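PDB 6L0A: dihydroorotase from Saccharomyces cerevisiae S288C, which catalyses the reversible, zinc-dependent interconversion of N-carbamoyl-L-aspartate and (S)-dihydroorotate, the third step of de novo pyrimidine biosynthesis. Local coordinates for residues Y252-V264 with C274-I287. Sequence-based numbering, arbitrary orientation.
Sequences YFFFGSDSAPHPV and CAGVYSQSFAIPYI. With ZN (zinc ion), chain K; LMR ((2S)-2-hydroxybutanedioic acid), chain M.
With CG opposite the carbonyl carbon (chi1 -67°), His262 reaches the backbone of 274-287, while Ser259, its OG trans to the backbone N (chi1 176°), reaches the turn before helix 283-293. Both lie on the loop that follows strand 253-255 of the TIM-barrel amidohydrolase fold and brings the zinc ligand Asp258 into the active site. Over one face of the His262 imidazole sits Cys274 CB, a CH-pi contact 3.6 Å from the centroid. NE2 donates to Ala275 O at 2.8 Å, the donor standing above the carbonyl plane, and more weakly to malate O4A. A leucine in place of His262 would probably leave Ala275 O without this donor and malate O4A without its weak bond. Gly276 packs its CA 3.6 Å from Ala260 CB, where a side chain would clash. Ala260 N donates to Val277 O at 2.8 Å, tying the two loops by their backbones. Ser259 OG accepts from Ser279 N at 3.1 Å and weakly from Gln280 N, and a water links it to Gln280 OE1. Asp12, outside both segments, bonds Ser257 OG and Gln280 NE2. At the strand end of the contact, Ile287 CG1 lies over one face of the Phe255 ring and Ala283 CB meets its edge; Phe303 of helix 300-312 also packs here. Asp258 OD1 joins His14 and His16 on one of the two zinc ions, and malate O1A is a further ligand of that ion, 2.5 Å from it.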
ATOM      1  N   TYR C 252      -9.013  28.565  -3.662  1.00 21.28           N
ATOM      2  CA  TYR C 252      -9.420  27.617  -2.636  1.00 20.37           C
ATOM      3  C   TYR C 252      -8.535  26.372  -2.602  1.00 21.40           C
ATOM      4  O   TYR C 252      -8.891  25.390  -1.934  1.00 19.78           O
ATOM      5  CB  TYR C 252     -10.890  27.224  -2.810  1.00 22.44           C
ATOM      6  CG  TYR C 252     -11.371  27.083  -4.244  1.00 23.65           C
ATOM      7  CD1 TYR C 252     -11.958  28.154  -4.912  1.00 27.17           C
ATOM      8  CD2 TYR C 252     -11.265  25.871  -4.916  1.00 25.34           C
ATOM      9  CE1 TYR C 252     -12.414  28.025  -6.215  1.00 23.95           C
ATOM     10  CE2 TYR C 252     -11.718  25.730  -6.222  1.00 28.58           C
ATOM     11  CZ  TYR C 252     -12.293  26.808  -6.863  1.00 32.67           C
ATOM     12  OH  TYR C 252     -12.744  26.670  -8.159  1.00 29.16           O
ATOM     13  N   PHE C 253      -7.393  26.395  -3.297  1.00 21.29           N
ATOM     14  CA  PHE C 253      -6.350  25.380  -3.166  1.00 18.58           C
ATOM     15  C   PHE C 253      -5.043  26.090  -2.846  1.00 19.50           C
ATOM     16  O   PHE C 253      -4.678  27.049  -3.533  1.00 20.54           O
ATOM     17  CB  PHE C 253      -6.188  24.543  -4.452  1.00 17.08           C
ATOM     18  CG  PHE C 253      -7.429  23.799  -4.870  1.00 17.47           C
ATOM     19  CD1 PHE C 253      -7.950  22.790  -4.080  1.00 19.16           C
ATOM     20  CD2 PHE C 253      -8.062  24.095  -6.072  1.00 21.10           C
ATOM     21  CE1 PHE C 253      -9.093  22.107  -4.463  1.00 18.47           C
ATOM     22  CE2 PHE C 253      -9.199  23.405  -6.463  1.00 21.32           C
ATOM     23  CZ  PHE C 253      -9.713  22.412  -5.659  1.00 21.04           C
ATOM     24  N   PHE C 254      -4.346  25.648  -1.800  1.00 16.28           N
ATOM     25  CA  PHE C 254      -3.024  26.196  -1.535  1.00 16.18           C
ATOM     26  C   PHE C 254      -2.182  25.159  -0.806  1.00 14.33           C
ATOM     27  O   PHE C 254      -2.655  24.076  -0.461  1.00 12.84           O
ATOM     28  CB  PHE C 254      -3.091  27.537  -0.768  1.00 18.80           C
ATOM     29  CG  PHE C 254      -3.964  27.531   0.463  1.00 16.08           C
ATOM     30  CD1 PHE C 254      -5.272  27.985   0.404  1.00 16.45           C
ATOM     31  CD2 PHE C 254      -3.453  27.131   1.694  1.00 16.28           C
ATOM     32  CE1 PHE C 254      -6.071  28.019   1.545  1.00 17.09           C
ATOM     33  CE2 PHE C 254      -4.247  27.161   2.835  1.00 16.56           C
ATOM     34  CZ  PHE C 254      -5.557  27.606   2.757  1.00 18.62           C
ATOM     35  N   PHE C 255      -0.912  25.505  -0.601  1.00 13.53           N
ATOM     36  CA  PHE C 255       0.108  24.552  -0.182  1.00 14.95           C
ATOM     37  C   PHE C 255       0.039  24.278   1.311  1.00 16.66           C
ATOM     38  O   PHE C 255       0.086  25.206   2.126  1.00 15.16           O
ATOM     39  CB  PHE C 255       1.493  25.095  -0.527  1.00 12.05           C
ATOM     40  CG  PHE C 255       2.635  24.211  -0.109  1.00 14.39           C
ATOM     41  CD1 PHE C 255       2.670  22.875  -0.470  1.00 14.55           C
ATOM     42  CD2 PHE C 255       3.703  24.739   0.616  1.00 13.33           C
ATOM     43  CE1 PHE C 255       3.744  22.079  -0.105  1.00 12.40           C
ATOM     44  CE2 PHE C 255       4.782  23.951   0.977  1.00 15.75           C
ATOM     45  CZ  PHE C 255       4.802  22.613   0.610  1.00 14.47           C
ATOM     46  N   GLY C 256      -0.045  22.997   1.666  1.00 11.93           N
ATOM     47  CA  GLY C 256       0.222  22.562   3.028  1.00 12.51           C
ATOM     48  C   GLY C 256       1.013  21.278   2.921  1.00 12.78           C
ATOM     49  O   GLY C 256       0.501  20.300   2.372  1.00 13.48           O
ATOM     50  N   SER C 257       2.257  21.264   3.389  1.00 11.05           N
ATOM     51  CA  SER C 257       3.130  20.139   3.062  1.00 14.52           C
ATOM     52  C   SER C 257       2.697  18.859   3.758  1.00 13.97           C
ATOM     53  O   SER C 257       2.902  17.760   3.225  1.00 11.71           O
ATOM     54  CB  SER C 257       4.574  20.460   3.447  1.00 12.38           C
ATOM     55  OG  SER C 257       4.719  20.572   4.851  1.00 14.23           O
ATOM     56  N   ASP C 258       2.129  18.977   4.952  1.00 11.42           N
ATOM     57  CA  ASP C 258       2.026  17.848   5.871  1.00 11.70           C
ATOM     58  C   ASP C 258       3.371  17.142   5.995  1.00 14.21           C
ATOM     59  O   ASP C 258       3.447  15.914   6.049  1.00 12.28           O
ATOM     60  CB  ASP C 258       0.934  16.860   5.444  1.00 14.73           C
ATOM     61  CG  ASP C 258       0.562  15.903   6.560  1.00 18.77           C
ATOM     62  OD1 ASP C 258       0.884  16.229   7.720  1.00 15.19           O
ATOM     63  OD2 ASP C 258      -0.001  14.813   6.290  1.00 18.98           O
ATOM     64  N   SER C 259       4.454  17.921   6.004  1.00 11.23           N
ATOM     65  CA  SER C 259       5.752  17.312   6.274  1.00 13.97           C
ATOM     66  C   SER C 259       5.725  16.684   7.664  1.00 15.43           C
ATOM     67  O   SER C 259       5.404  17.354   8.652  1.00 13.08           O
ATOM     68  CB  SER C 259       6.871  18.345   6.156  1.00 14.15           C
ATOM     69  OG  SER C 259       8.110  17.757   6.511  1.00 17.15           O
ATOM     70  N   ALA C 260       6.043  15.390   7.731  1.00 11.79           N
ATOM     71  CA  ALA C 260       5.835  14.571   8.922  1.00 14.36           C
ATOM     72  C   ALA C 260       7.122  13.816   9.211  1.00 17.35           C
ATOM     73  O   ALA C 260       7.336  12.715   8.686  1.00 18.23           O
ATOM     74  CB  ALA C 260       4.672  13.601   8.729  1.00 15.83           C
ATOM     75  N   PRO C 261       7.999  14.372  10.050  1.00 16.01           N
ATOM     76  CA  PRO C 261       9.301  13.731  10.300  1.00 17.76           C
ATOM     77  C   PRO C 261       9.160  12.464  11.137  1.00 16.68           C
ATOM     78  O   PRO C 261       8.524  12.464  12.193  1.00 17.07           O
ATOM     79  CB  PRO C 261      10.094  14.811  11.051  1.00 18.91           C
ATOM     80  CG  PRO C 261       9.278  16.075  10.950  1.00 19.14           C
ATOM     81  CD  PRO C 261       7.862  15.662  10.746  1.00 19.27           C
ATOM     82  N   HIS C 262       9.784  11.384  10.664  1.00 17.73           N
ATOM     83  CA  HIS C 262       9.925  10.169  11.444  1.00 18.57           C
ATOM     84  C   HIS C 262      11.364   9.679  11.371  1.00 15.26           C
ATOM     85  O   HIS C 262      11.981   9.719  10.299  1.00 20.42           O
ATOM     86  CB  HIS C 262       8.994   9.062  10.929  1.00 17.83           C
ATOM     87  CG  HIS C 262       7.548   9.358  11.136  1.00 14.59           C
ATOM     88  ND1 HIS C 262       6.942   9.260  12.367  1.00 14.28           N
ATOM     89  CD2 HIS C 262       6.588   9.760  10.272  1.00 16.61           C
ATOM     90  CE1 HIS C 262       5.666   9.586  12.256  1.00 14.04           C
ATOM     91  NE2 HIS C 262       5.431   9.905  10.997  1.00 12.56           N
ATOM     92  N   PRO C 263      11.922   9.226  12.488  1.00 18.78           N
ATOM     93  CA  PRO C 263      13.228   8.568  12.425  1.00 22.40           C
ATOM     94  C   PRO C 263      13.114   7.306  11.588  1.00 20.10           C
ATOM     95  O   PRO C 263      12.080   6.635  11.578  1.00 21.45           O
ATOM     96  CB  PRO C 263      13.544   8.256  13.888  1.00 21.31           C
ATOM     97  CG  PRO C 263      12.218   8.182  14.557  1.00 25.94           C
ATOM     98  CD  PRO C 263      11.301   9.114  13.813  1.00 17.01           C
ATOM     99  N   VAL C 264      14.197   6.996  10.878  1.00 19.60           N
ATOM    100  CA  VAL C 264      14.186   5.915   9.902  1.00 22.88           C
ATOM    101  C   VAL C 264      13.759   4.592  10.531  1.00 22.80           C
ATOM    102  O   VAL C 264      13.117   3.763   9.872  1.00 23.93           O
ATOM    103  CB  VAL C 264      15.573   5.825   9.246  1.00 25.63           C
ATOM    104  CG1 VAL C 264      16.639   5.428  10.291  1.00 24.80           C
ATOM    105  CG2 VAL C 264      15.531   4.882   8.091  1.00 26.91           C
ATOM    106  N   CYS C 274       5.049   3.893  10.653  1.00 14.97           N
ATOM    107  CA  CYS C 274       4.496   5.225  10.900  1.00 13.54           C
ATOM    108  C   CYS C 274       4.127   5.908   9.590  1.00 12.09           C
ATOM    109  O   CYS C 274       4.878   5.853   8.615  1.00 16.72           O
ATOM    110  CB  CYS C 274       5.505   6.085  11.646  1.00 13.02           C
ATOM    111  SG  CYS C 274       5.815   5.490  13.289  1.00 23.96           S
ATOM    112  N   ALA C 275       2.979   6.578   9.577  1.00 11.58           N
ATOM    113  CA  ALA C 275       2.534   7.314   8.398  1.00 10.79           C
ATOM    114  C   ALA C 275       3.170   8.696   8.361  1.00 12.95           C
ATOM    115  O   ALA C 275       3.169   9.413   9.371  1.00 11.13           O
ATOM    116  CB  ALA C 275       1.017   7.450   8.400  1.00 12.32           C
ATOM    117  N   GLY C 276       3.694   9.073   7.196  1.00 14.21           N
ATOM    118  CA  GLY C 276       4.204  10.419   7.011  1.00 12.78           C
ATOM    119  C   GLY C 276       5.392  10.526   6.083  1.00 15.84           C
ATOM    120  O   GLY C 276       6.302   9.683   6.102  1.00 14.32           O
ATOM    121  N   VAL C 277       5.393  11.581   5.272  1.00 10.78           N
ATOM    122  CA  VAL C 277       6.473  11.890   4.347  1.00 12.34           C
ATOM    123  C   VAL C 277       7.140  13.165   4.841  1.00 14.57           C
ATOM    124  O   VAL C 277       6.450  14.110   5.238  1.00 13.54           O
ATOM    125  CB  VAL C 277       5.939  12.063   2.912  1.00 14.25           C
ATOM    126  CG1 VAL C 277       7.026  12.638   1.979  1.00 13.72           C
ATOM    127  CG2 VAL C 277       5.385  10.717   2.372  1.00 14.39           C
ATOM    128  N   TYR C 278       8.477  13.190   4.824  1.00 15.81           N
ATOM    129  CA  TYR C 278       9.240  14.357   5.267  1.00 13.23           C
ATOM    130  C   TYR C 278       9.639  15.197   4.058  1.00 17.53           C
ATOM    131  O   TYR C 278      10.534  14.817   3.294  1.00 19.92           O
ATOM    132  CB  TYR C 278      10.482  13.960   6.061  1.00 17.54           C
ATOM    133  CG  TYR C 278      11.301  15.188   6.385  1.00 17.43           C
ATOM    134  CD1 TYR C 278      10.892  16.064   7.376  1.00 16.51           C
ATOM    135  CD2 TYR C 278      12.445  15.503   5.657  1.00 20.90           C
ATOM    136  CE1 TYR C 278      11.622  17.224   7.669  1.00 17.47           C
ATOM    137  CE2 TYR C 278      13.184  16.667   5.938  1.00 21.22           C
ATOM    138  CZ  TYR C 278      12.757  17.520   6.939  1.00 19.10           C
ATOM    139  OH  TYR C 278      13.484  18.671   7.224  1.00 20.04           O
ATOM    140  N   SER C 279       9.017  16.367   3.917  1.00 15.00           N
ATOM    141  CA  SER C 279       9.263  17.226   2.774  1.00 15.34           C
ATOM    142  C   SER C 279       9.793  18.607   3.149  1.00 18.04           C
ATOM    143  O   SER C 279      10.024  19.421   2.248  1.00 18.35           O
ATOM    144  CB  SER C 279       7.982  17.383   1.938  1.00 16.66           C
ATOM    145  OG  SER C 279       6.924  17.897   2.731  1.00 16.27           O
ATOM    146  N   GLN C 280      10.005  18.895   4.436  1.00 14.90           N
ATOM    147  CA  GLN C 280      10.275  20.282   4.840  1.00 15.54           C
ATOM    148  C   GLN C 280      11.551  20.821   4.206  1.00 20.58           C
ATOM    149  O   GLN C 280      11.578  21.970   3.744  1.00 16.21           O
ATOM    150  CB  GLN C 280      10.368  20.392   6.355  1.00 17.28           C
ATOM    151  CG  GLN C 280       9.995  21.771   6.871  1.00 14.88           C
ATOM    152  CD  GLN C 280       8.500  22.008   6.783  1.00 15.65           C
ATOM    153  OE1 GLN C 280       7.729  21.384   7.509  1.00 18.48           O
ATOM    154  NE2 GLN C 280       8.078  22.880   5.866  1.00 14.45           N
ATOM    155  N   SER C 281      12.615  20.011   4.172  1.00 20.23           N
ATOM    156  CA  SER C 281      13.937  20.498   3.761  1.00 21.17           C
ATOM    157  C   SER C 281      13.973  21.024   2.330  1.00 22.82           C
ATOM    158  O   SER C 281      14.873  21.806   1.990  1.00 22.92           O
ATOM    159  CB  SER C 281      14.984  19.390   3.918  1.00 21.88           C
ATOM    160  OG  SER C 281      15.332  19.174   5.281  1.00 18.90           O
ATOM    161  N   PHE C 282      13.039  20.617   1.472  1.00 18.80           N
ATOM    162  CA  PHE C 282      13.039  21.079   0.090  1.00 19.60           C
ATOM    163  C   PHE C 282      11.639  21.444  -0.355  1.00 17.02           C
ATOM    164  O   PHE C 282      11.308  21.321  -1.535  1.00 16.14           O
ATOM    165  CB  PHE C 282      13.659  20.026  -0.839  1.00 20.13           C
ATOM    166  CG  PHE C 282      15.058  19.659  -0.450  1.00 19.05           C
ATOM    167  CD1 PHE C 282      16.133  20.404  -0.912  1.00 26.96           C
ATOM    168  CD2 PHE C 282      15.302  18.604   0.410  1.00 22.83           C
ATOM    169  CE1 PHE C 282      17.426  20.085  -0.539  1.00 27.11           C
ATOM    170  CE2 PHE C 282      16.591  18.285   0.793  1.00 26.15           C
ATOM    171  CZ  PHE C 282      17.653  19.028   0.316  1.00 25.06           C
ATOM    172  N   ALA C 283      10.818  21.922   0.587  1.00 16.59           N
ATOM    173  CA  ALA C 283       9.388  22.091   0.357  1.00 16.98           C
ATOM    174  C   ALA C 283       9.098  22.877  -0.918  1.00 19.68           C
ATOM    175  O   ALA C 283       8.416  22.388  -1.821  1.00 16.20           O
ATOM    176  CB  ALA C 283       8.759  22.768   1.580  1.00 15.01           C
ATOM    177  N   ILE C 284       9.606  24.101  -1.020  1.00 16.49           N
ATOM    178  CA  ILE C 284       9.246  24.913  -2.177  1.00 16.00           C
ATOM    179  C   ILE C 284       9.880  24.364  -3.457  1.00 15.98           C
ATOM    180  O   ILE C 284       9.191  24.300  -4.487  1.00 18.06           O
ATOM    181  CB  ILE C 284       9.611  26.392  -1.954  1.00 18.30           C
ATOM    182  CG1 ILE C 284       8.854  26.927  -0.734  1.00 17.23           C
ATOM    183  CG2 ILE C 284       9.236  27.203  -3.185  1.00 20.55           C
ATOM    184  CD1 ILE C 284       7.343  26.946  -0.925  1.00 20.46           C
ATOM    185  N   PRO C 285      11.160  23.964  -3.461  1.00 16.99           N
ATOM    186  CA  PRO C 285      11.703  23.290  -4.662  1.00 20.00           C
ATOM    187  C   PRO C 285      10.880  22.102  -5.160  1.00 20.45           C
ATOM    188  O   PRO C 285      10.770  21.933  -6.383  1.00 21.07           O
ATOM    189  CB  PRO C 285      13.104  22.862  -4.211  1.00 21.73           C
ATOM    190  CG  PRO C 285      13.490  23.879  -3.185  1.00 25.53           C
ATOM    191  CD  PRO C 285      12.214  24.209  -2.454  1.00 19.17           C
ATOM    192  N   TYR C 286      10.294  21.279  -4.272  1.00 19.12           N
ATOM    193  CA  TYR C 286       9.420  20.197  -4.735  1.00 16.58           C
ATOM    194  C   TYR C 286       8.252  20.751  -5.535  1.00 15.61           C
ATOM    195  O   TYR C 286       7.917  20.249  -6.616  1.00 17.27           O
ATOM    196  CB  TYR C 286       8.861  19.381  -3.557  1.00 17.42           C
ATOM    197  CG  TYR C 286       9.828  18.550  -2.751  1.00 14.69           C
ATOM    198  CD1 TYR C 286      10.659  17.611  -3.359  1.00 18.99           C
ATOM    199  CD2 TYR C 286       9.878  18.674  -1.372  1.00 17.08           C
ATOM    200  CE1 TYR C 286      11.528  16.847  -2.609  1.00 17.41           C
ATOM    201  CE2 TYR C 286      10.736  17.912  -0.607  1.00 17.60           C
ATOM    202  CZ  TYR C 286      11.565  16.998  -1.236  1.00 14.95           C
ATOM    203  OH  TYR C 286      12.414  16.255  -0.474  1.00 15.94           O
ATOM    204  N   ILE C 287       7.579  21.764  -4.987  1.00 15.88           N
ATOM    205  CA  ILE C 287       6.407  22.317  -5.648  1.00 16.78           C
ATOM    206  C   ILE C 287       6.798  22.966  -6.973  1.00 16.58           C
ATOM    207  O   ILE C 287       6.075  22.868  -7.972  1.00 16.96           O
ATOM    208  CB  ILE C 287       5.705  23.312  -4.708  1.00 15.48           C
ATOM    209  CG1 ILE C 287       5.276  22.600  -3.417  1.00 15.22           C
ATOM    210  CG2 ILE C 287       4.517  23.929  -5.402  1.00 17.08           C
ATOM    211  CD1 ILE C 287       4.248  21.505  -3.653  1.00 16.28           C
TER
HETATM  212 ZN    ZN K 401      -0.510  16.538   9.196  1.00 50.54          ZN
HETATM  213  C1  LMR M 403      -0.834  12.880   9.165  1.00 29.84           C
HETATM  214  O1A LMR M 403      -0.946  14.069   8.763  1.00 25.15           O
HETATM  215  O1B LMR M 403      -1.778  12.107   8.900  1.00 19.55           O
HETATM  216  C2  LMR M 403       0.389  12.365   9.960  1.00 23.39           C
HETATM  217  O2  LMR M 403       1.144  11.344   9.337  1.00 22.49           O
HETATM  218  C3  LMR M 403       1.414  13.443  10.089  1.00 30.64           C
HETATM  219  C4  LMR M 403       2.150  12.955  11.316  1.00 17.56           C
HETATM  220  O4A LMR M 403       2.861  11.892  11.313  1.00 14.00           O
HETATM  221  O4B LMR M 403       1.974  13.674  12.308  1.00 17.06           O
HETATM  222  O   HOH W   1       4.648  17.333   1.281  1.00 13.60           O
HETATM  223  O   HOH W   2       3.077  13.208   5.378  1.00 12.06           O
HETATM  224  O   HOH W   3       8.480  18.943   8.888  1.00 15.95           O
HETATM  225  O   HOH W   4       9.105  10.812   7.653  1.00 21.85           O